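Local coordinates for DUF1881 domain-containing protein (PDB 5Z6D), which is of unknown function but pairs a βγ-crystallin domain, whose calcium site is made inoperative by the domain interface, with an Ig-like domain, at residues L96-T101 with D126-G131; D105-L110 with D151-V156; V174-N179 with S194-T199. The protein carries 1 engineered substitution. All coordinates share one frame; numbering follows the deposited sequence.

Contact 1 (L96-T101 with D126-G131); sequences LFKDAT and DGDEYG
L96 and Y130 bring the two backbones to within 4.8 Å, CA to CA; there the strand 91-99 meets the loop that leads into strand 131-136, its neighbour in the sheet. Toward its N-terminal end the loop stands farther from the strand, and K98 makes the contact with its side chain. The backbone angles of G127 by themselves call for glycine, since a CB would jam against the carbonyl O of D126. L96 lays its CB over the centre of the Y130 ring, 3.6 Å from the centroid and 9° off the normal, a CH-pi contact. With CG anti to the backbone N (chi1 -172°), the leucine sends CD1 to the carbonyl O of E129 and CD2 to CE2 of Y130. The tyrosine thus supplies a flat apolar face, while its OH bonds T191. K98, bent at chi2, reaches away from its strand and donates from NZ to G127 O at 2.8 Å, 21° out of the carbonyl plane. A water accepts from K98 NZ and D126 N and donates to F97 O. D128 OD1, 4.4 Å from K98 NZ, lies beyond a salt bridge. A long, flexible amine suits this place: it ties an irregular loop to the strand, and the nearby carboxylate probably favours its charge.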
# COMPACT_ATOMS: atom_id res chain seq x y z
N LEU A 96 2.84 7.30 -4.70
CA LEU A 96 2.01 8.02 -5.67
C LEU A 96 2.92 8.46 -6.83
O LEU A 96 3.95 9.09 -6.60
CB LEU A 96 1.32 9.22 -5.01
CG LEU A 96 0.28 9.97 -5.85
CD1 LEU A 96 -0.92 9.08 -6.11
CD2 LEU A 96 -0.14 11.24 -5.14
N PHE A 97 2.53 8.13 -8.06
CA PHE A 97 3.39 8.33 -9.23
C PHE A 97 3.02 9.59 -10.00
O PHE A 97 1.90 9.72 -10.50
CB PHE A 97 3.31 7.11 -10.14
CG PHE A 97 4.25 7.16 -11.32
CD1 PHE A 97 5.54 7.65 -11.19
CD2 PHE A 97 3.85 6.67 -12.57
CE1 PHE A 97 6.42 7.67 -12.29
CE2 PHE A 97 4.73 6.71 -13.67
CZ PHE A 97 6.02 7.20 -13.52
N LYS A 98 3.99 10.50 -10.09
CA LYS A 98 3.80 11.77 -10.78
C LYS A 98 4.77 11.89 -11.93
O LYS A 98 5.77 11.18 -12.00
CB LYS A 98 3.98 12.96 -9.82
CG LYS A 98 2.97 13.00 -8.68
CD LYS A 98 1.54 13.01 -9.19
CE LYS A 98 0.53 13.18 -8.06
NZ LYS A 98 -0.86 12.93 -8.53
N ASP A 99 4.44 12.81 -12.84
CA ASP A 99 5.23 13.05 -14.03
C ASP A 99 5.43 14.54 -14.20
O ASP A 99 4.46 15.29 -14.33
CB ASP A 99 4.53 12.46 -15.25
CG ASP A 99 5.12 12.97 -16.55
OD1 ASP A 99 6.35 13.18 -16.60
OD2 ASP A 99 4.36 13.15 -17.52
N ALA A 100 6.68 14.97 -14.19
CA ALA A 100 7.00 16.39 -14.31
C ALA A 100 7.46 16.76 -15.71
O ALA A 100 7.86 17.90 -15.95
CB ALA A 100 8.07 16.77 -13.29
N THR A 101 7.39 15.81 -16.64
CA THR A 101 7.93 16.01 -17.99
C THR A 101 6.91 16.48 -19.02
O THR A 101 7.22 16.58 -20.22
CB THR A 101 8.58 14.72 -18.53
OG1 THR A 101 7.57 13.73 -18.77
CG2 THR A 101 9.61 14.18 -17.54
N ASP A 126 -2.53 10.53 -12.10
CA ASP A 126 -3.78 9.79 -12.26
C ASP A 126 -4.70 10.01 -11.06
O ASP A 126 -5.58 9.20 -10.77
CB ASP A 126 -3.46 8.30 -12.46
CG ASP A 126 -4.69 7.47 -12.82
OD1 ASP A 126 -5.67 8.04 -13.36
OD2 ASP A 126 -4.67 6.25 -12.55
N GLY A 127 -4.51 11.13 -10.38
CA GLY A 127 -5.32 11.44 -9.23
C GLY A 127 -4.50 11.38 -7.96
O GLY A 127 -3.27 11.54 -8.00
N ASP A 128 -5.16 11.13 -6.84
CA ASP A 128 -4.52 11.25 -5.54
C ASP A 128 -4.44 9.96 -4.74
O ASP A 128 -3.96 9.97 -3.61
CB ASP A 128 -5.24 12.31 -4.71
CG ASP A 128 -5.35 13.65 -5.43
OD1 ASP A 128 -4.41 14.02 -6.15
OD2 ASP A 128 -6.40 14.31 -5.27
N GLU A 129 -4.93 8.85 -5.30
CA GLU A 129 -4.93 7.61 -4.54
C GLU A 129 -3.55 6.96 -4.56
O GLU A 129 -3.02 6.65 -5.63
CB GLU A 129 -5.96 6.62 -5.07
CG GLU A 129 -7.39 7.00 -4.74
CD GLU A 129 -8.36 5.86 -4.96
OE1 GLU A 129 -8.89 5.73 -6.09
OE2 GLU A 129 -8.60 5.08 -4.01
N TYR A 130 -2.97 6.78 -3.37
CA TYR A 130 -1.70 6.08 -3.26
C TYR A 130 -1.89 4.59 -3.51
O TYR A 130 -2.99 4.05 -3.34
CB TYR A 130 -1.08 6.29 -1.87
CG TYR A 130 -0.28 7.56 -1.72
CD1 TYR A 130 1.10 7.52 -1.56
CD2 TYR A 130 -0.90 8.81 -1.72
CE1 TYR A 130 1.83 8.67 -1.41
CE2 TYR A 130 -0.16 9.98 -1.57
CZ TYR A 130 1.21 9.89 -1.42
OH TYR A 130 1.98 11.03 -1.28
N GLY A 131 -0.82 3.92 -3.93
CA GLY A 131 -0.85 2.49 -4.06
C GLY A 131 0.01 1.82 -3.00
O GLY A 131 1.13 2.25 -2.75
O HOH W 1 -0.89 10.16 -9.66

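Contact 2 (D105-L110 with D151-V156); sequences DKQYSL and DEHSGV
Q107 and E152 share the backbone hydrogen bond of this contact, E152 N to Q107 O at 2.7 Å, beside Y108 and D151, which form an antiparallel non-hydrogen-bonded pair. This is where strand 108-112 runs beside the turn between strands 143-151 and 157-168, a turn carrying a G1 beta bulge at G155 and V156 opposite D151.

Among the side chains, Q107 NE2 donates to D151 OD2 at 3.1 Å, nearly straight (N-H...O 165°); the acceptor lies in the amide plane, but the donor stands 36° above the carboxylate plane. The other amide atom, OE1, accepts from A104 N. D151 OD1 takes S154 N in an Asx motif: with CG anti to its backbone N, the carboxylate lies beside the carbonyl and faces the N-H groups that follow in the turn. S109 OG donates to E152 OE2 at 2.5 Å, on the anti side of the carboxylate; the glutamate reaches it by bending at chi2.

Q107 CG makes a CH-pi contact over one face of H153, 3.6 Å from the centroid, and the amide lies only 23° from the ring plane. D151 CB and OD2 approach CE1 of Y108, whose OH bonds N203.

Polar residues suit this edge, where a strand begins beside a turn: Q107 and E152 are long enough to reach across, and S109 offers a short hydroxyl. D151 divides its two oxygens, so one carboxylate both shapes its turn and ties it to the segment 105-110.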
# COMPACT_ATOMS: atom_id res chain seq x y z
N ASP A 105 -2.20 12.55 -18.66
CA ASP A 105 -2.58 11.65 -17.58
C ASP A 105 -2.44 10.21 -18.01
O ASP A 105 -2.89 9.83 -19.10
CB ASP A 105 -4.02 11.92 -17.14
CG ASP A 105 -4.13 13.16 -16.30
OD1 ASP A 105 -3.13 13.90 -16.20
OD2 ASP A 105 -5.22 13.38 -15.74
N LYS A 106 -1.80 9.42 -17.16
CA LYS A 106 -1.58 7.99 -17.36
C LYS A 106 -0.68 7.70 -18.55
O LYS A 106 -0.66 6.58 -19.04
CB LYS A 106 -2.91 7.24 -17.53
CG LYS A 106 -3.94 7.53 -16.44
CD LYS A 106 -5.16 6.61 -16.52
CE LYS A 106 -4.80 5.19 -16.15
NZ LYS A 106 -6.01 4.34 -15.97
N GLN A 107 0.08 8.69 -18.99
CA GLN A 107 1.00 8.43 -20.10
C GLN A 107 2.11 7.47 -19.68
O GLN A 107 2.60 6.66 -20.48
CB GLN A 107 1.61 9.72 -20.63
CG GLN A 107 2.59 9.47 -21.78
CD GLN A 107 3.05 10.74 -22.47
OE1 GLN A 107 2.36 11.77 -22.43
NE2 GLN A 107 4.21 10.68 -23.10
N TYR A 108 2.52 7.55 -18.42
CA TYR A 108 3.59 6.70 -17.91
C TYR A 108 3.07 5.76 -16.85
O TYR A 108 2.13 6.11 -16.12
CB TYR A 108 4.74 7.54 -17.34
CG TYR A 108 5.36 8.44 -18.38
CD1 TYR A 108 6.24 7.94 -19.32
CD2 TYR A 108 5.04 9.80 -18.44
CE1 TYR A 108 6.80 8.75 -20.29
CE2 TYR A 108 5.59 10.62 -19.41
CZ TYR A 108 6.47 10.09 -20.33
OH TYR A 108 7.04 10.90 -21.29
N SER A 109 3.65 4.57 -16.79
CA SER A 109 3.33 3.63 -15.71
C SER A 109 4.57 3.29 -14.93
O SER A 109 5.68 3.22 -15.48
CB SER A 109 2.68 2.36 -16.27
OG SER A 109 3.53 1.66 -17.16
N LEU A 110 4.36 3.08 -13.64
CA LEU A 110 5.35 2.58 -12.73
C LEU A 110 4.83 1.24 -12.19
O LEU A 110 3.86 1.20 -11.43
CB LEU A 110 5.60 3.57 -11.61
CG LEU A 110 6.50 3.11 -10.47
CD1 LEU A 110 7.91 2.90 -10.98
CD2 LEU A 110 6.45 4.16 -9.36
N ASP A 151 6.53 4.17 -20.99
CA ASP A 151 5.63 5.10 -21.66
C ASP A 151 4.52 4.25 -22.27
O ASP A 151 4.76 3.47 -23.18
CB ASP A 151 6.36 5.92 -22.73
CG ASP A 151 5.44 6.95 -23.42
OD1 ASP A 151 4.28 6.63 -23.75
OD2 ASP A 151 5.90 8.09 -23.64
N GLU A 152 3.30 4.41 -21.75
CA GLU A 152 2.19 3.55 -22.13
C GLU A 152 1.67 3.82 -23.53
O GLU A 152 1.07 2.95 -24.16
CB GLU A 152 1.05 3.70 -21.13
CG GLU A 152 1.36 3.11 -19.76
CD GLU A 152 1.23 1.60 -19.74
OE1 GLU A 152 0.29 1.07 -20.38
OE2 GLU A 152 2.07 0.93 -19.11
N HIS A 153 1.88 5.04 -24.01
CA HIS A 153 1.45 5.40 -25.35
C HIS A 153 2.33 4.69 -26.36
O HIS A 153 1.85 3.92 -27.20
CB HIS A 153 1.52 6.91 -25.56
CG HIS A 153 0.60 7.68 -24.68
ND1 HIS A 153 0.61 9.06 -24.61
CD2 HIS A 153 -0.37 7.27 -23.82
CE1 HIS A 153 -0.31 9.47 -23.76
NE2 HIS A 153 -0.92 8.40 -23.27
N SER A 154 3.63 4.93 -26.26
CA SER A 154 4.59 4.39 -27.22
C SER A 154 4.92 2.92 -26.94
O SER A 154 5.22 2.16 -27.86
CB SER A 154 5.87 5.24 -27.23
OG SER A 154 6.60 5.12 -26.01
N GLY A 155 4.85 2.52 -25.67
CA GLY A 155 5.16 1.16 -25.27
C GLY A 155 6.59 1.01 -24.81
O GLY A 155 6.98 -0.02 -24.29
N VAL A 156 7.37 2.07 -25.01
CA VAL A 156 8.80 2.08 -24.74
C VAL A 156 9.13 2.19 -23.25
O VAL A 156 8.59 3.04 -22.55
CB VAL A 156 9.50 3.24 -25.47
CG1 VAL A 156 11.01 3.18 -25.28
CG2 VAL A 156 9.15 3.22 -26.95
O HOH W 2 -2.49 8.65 -21.41

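Contact 3 (V174-N179 with S194-T199); sequences VDVVEN and SSFEVT
V176 and F196 meet between the two sheets of the Ig-like β-sandwich, where strand 173-177 at the margin of one sheet faces strand 195-200 of the other. The short strand axes come no closer than 8.6 Å and diverge by 28°, and no hydrogen bond crosses between the segments, so the contact is made by side chains.

The ring of F196 does most of this work. Methyl CG2 of V176 stands over its centre, 3.6 Å from the centroid and 3° off the normal, a CH-pi contact of almost perfect alignment. With CG2 anti to its carbonyl carbon, V176 presents that methyl to the ring. The ring edge is used as well: V174 O lies in the ring plane, 3.3 Å from CZ, and also accepts from R190, whose NH2 makes a salt bridge with D175 OD1. At the N-terminal ends of the segments, where the CA atoms of V174 and S194 are 5.0 Å apart, V174 CG2 packs on S194 CB at 3.8 Å, the serine hydroxyl bonding A92 O instead. An alanine in place of F196 would take away the ring, and the methyl of V176 and the carbonyl of V174 would probably be left facing a gap between the sheets.

Beta-branched valines suit the strand, and the flat phenylalanine offers a face to a methyl and a weakly positive CH edge to a carbonyl oxygen, so one ring can meet apolar and polar neighbours together.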
# COMPACT_ATOMS: atom_id res chain seq x y z
N VAL A 174 10.09 4.24 7.40
CA VAL A 174 10.61 3.49 6.26
C VAL A 174 11.38 4.45 5.37
O VAL A 174 10.92 5.57 5.10
CB VAL A 174 9.49 2.81 5.47
CG1 VAL A 174 10.03 2.18 4.17
CG2 VAL A 174 8.79 1.77 6.32
N ASP A 175 12.55 4.03 4.90
CA ASP A 175 13.35 4.82 3.98
C ASP A 175 13.43 4.15 2.61
O ASP A 175 13.62 2.93 2.51
CB ASP A 175 14.77 5.02 4.50
CG ASP A 175 14.85 6.02 5.62
OD1 ASP A 175 13.79 6.48 6.08
OD2 ASP A 175 15.98 6.33 6.04
N VAL A 176 13.28 4.96 1.57
CA VAL A 176 13.66 4.56 0.23
C VAL A 176 15.13 4.90 0.05
O VAL A 176 15.53 6.05 0.22
CB VAL A 176 12.81 5.28 -0.84
CG1 VAL A 176 13.43 5.10 -2.21
CG2 VAL A 176 11.38 4.76 -0.82
N VAL A 177 15.93 3.89 -0.26
CA VAL A 177 17.33 4.10 -0.56
C VAL A 177 17.53 4.10 -2.07
O VAL A 177 17.30 3.09 -2.74
CB VAL A 177 18.22 3.02 0.07
CG1 VAL A 177 19.68 3.34 -0.18
CG2 VAL A 177 17.93 2.94 1.56
N GLU A 178 17.93 5.24 -2.61
CA GLU A 178 18.17 5.36 -4.04
C GLU A 178 19.59 4.92 -4.38
O GLU A 178 20.51 5.74 -4.38
CB GLU A 178 17.93 6.80 -4.51
CG GLU A 178 16.55 7.36 -4.16
CD GLU A 178 16.20 8.61 -4.95
OE1 GLU A 178 17.08 9.11 -5.68
OE2 GLU A 178 15.05 9.08 -4.86
N ASN A 179 19.78 3.63 -4.65
CA ASN A 179 21.10 3.12 -4.98
C ASN A 179 21.30 3.01 -6.49
O ASN A 179 20.57 3.63 -7.25
CB ASN A 179 21.35 1.78 -4.28
CG ASN A 179 20.32 0.72 -4.64
OD1 ASN A 179 19.83 0.65 -5.76
ND2 ASN A 179 20.00 -0.13 -3.66
N SER A 194 5.83 6.42 5.84
CA SER A 194 6.15 5.37 4.89
C SER A 194 5.42 5.57 3.56
O SER A 194 5.06 4.60 2.89
CB SER A 194 5.81 4.00 5.49
OG SER A 194 4.45 3.95 5.92
N SER A 195 5.21 6.83 3.19
CA SER A 195 4.59 7.15 1.90
C SER A 195 5.51 8.08 1.12
O SER A 195 6.21 8.92 1.69
CB SER A 195 3.21 7.79 2.08
OG SER A 195 3.31 9.03 2.75
N PHE A 196 5.50 7.91 -0.20
CA PHE A 196 6.45 8.59 -1.08
C PHE A 196 5.77 8.99 -2.37
O PHE A 196 5.04 8.20 -2.99
CB PHE A 196 7.66 7.68 -1.37
CG PHE A 196 8.34 7.17 -0.13
CD1 PHE A 196 9.38 7.88 0.45
CD2 PHE A 196 7.92 6.00 0.48
CE1 PHE A 196 10.00 7.41 1.59
CE2 PHE A 196 8.52 5.53 1.63
CZ PHE A 196 9.57 6.24 2.19
N GLU A 197 6.01 10.23 -2.78
CA GLU A 197 5.66 10.67 -4.12
C GLU A 197 6.86 10.36 -5.01
O GLU A 197 7.97 10.81 -4.75
CB GLU A 197 5.33 12.16 -4.13
CG GLU A 197 4.24 12.56 -5.11
CD GLU A 197 3.81 14.00 -4.92
OE1 GLU A 197 4.56 14.90 -5.36
OE2 GLU A 197 2.74 14.23 -4.32
N VAL A 198 6.64 9.54 -6.03
CA VAL A 198 7.72 9.19 -6.94
C VAL A 198 7.45 9.93 -8.24
O VAL A 198 6.38 9.75 -8.82
CB VAL A 198 7.81 7.69 -7.16
CG1 VAL A 198 8.83 7.36 -8.27
CG2 VAL A 198 8.16 6.98 -5.84
N THR A 199 8.39 10.76 -8.67
CA THR A 199 8.17 11.64 -9.80
C THR A 199 9.12 11.33 -10.96
O THR A 199 10.34 11.20 -10.76
CB THR A 199 8.34 13.12 -9.40
OG1 THR A 199 7.38 13.45 -8.38
CG2 THR A 199 8.13 14.03 -10.60

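In the fold
The three contacts belong to the Ig-like part of the chain but differ in depth. Contact 3 is buried and mostly apolar, spanning the two sheets; contact 1 lies at the surface, and contact 2, partly buried, is the most polar. Polar bonds thus prevail at the loops, apolar and ring contacts inside. Contacts 1 and 3 share one sheet: strands 91-99 and 195-200 run side by side, with L96 O and K98 N meeting V198 N and V198 O, each at 2.8 Å. Contacts 2 and 3 reach the other sheet, where strands 108-112 and 173-177 lie apart. Between the sheets, F97 of contact 1 packs on Y108 and S109 of contact 2, and L110 of contact 2 packs on V198 of contact 3.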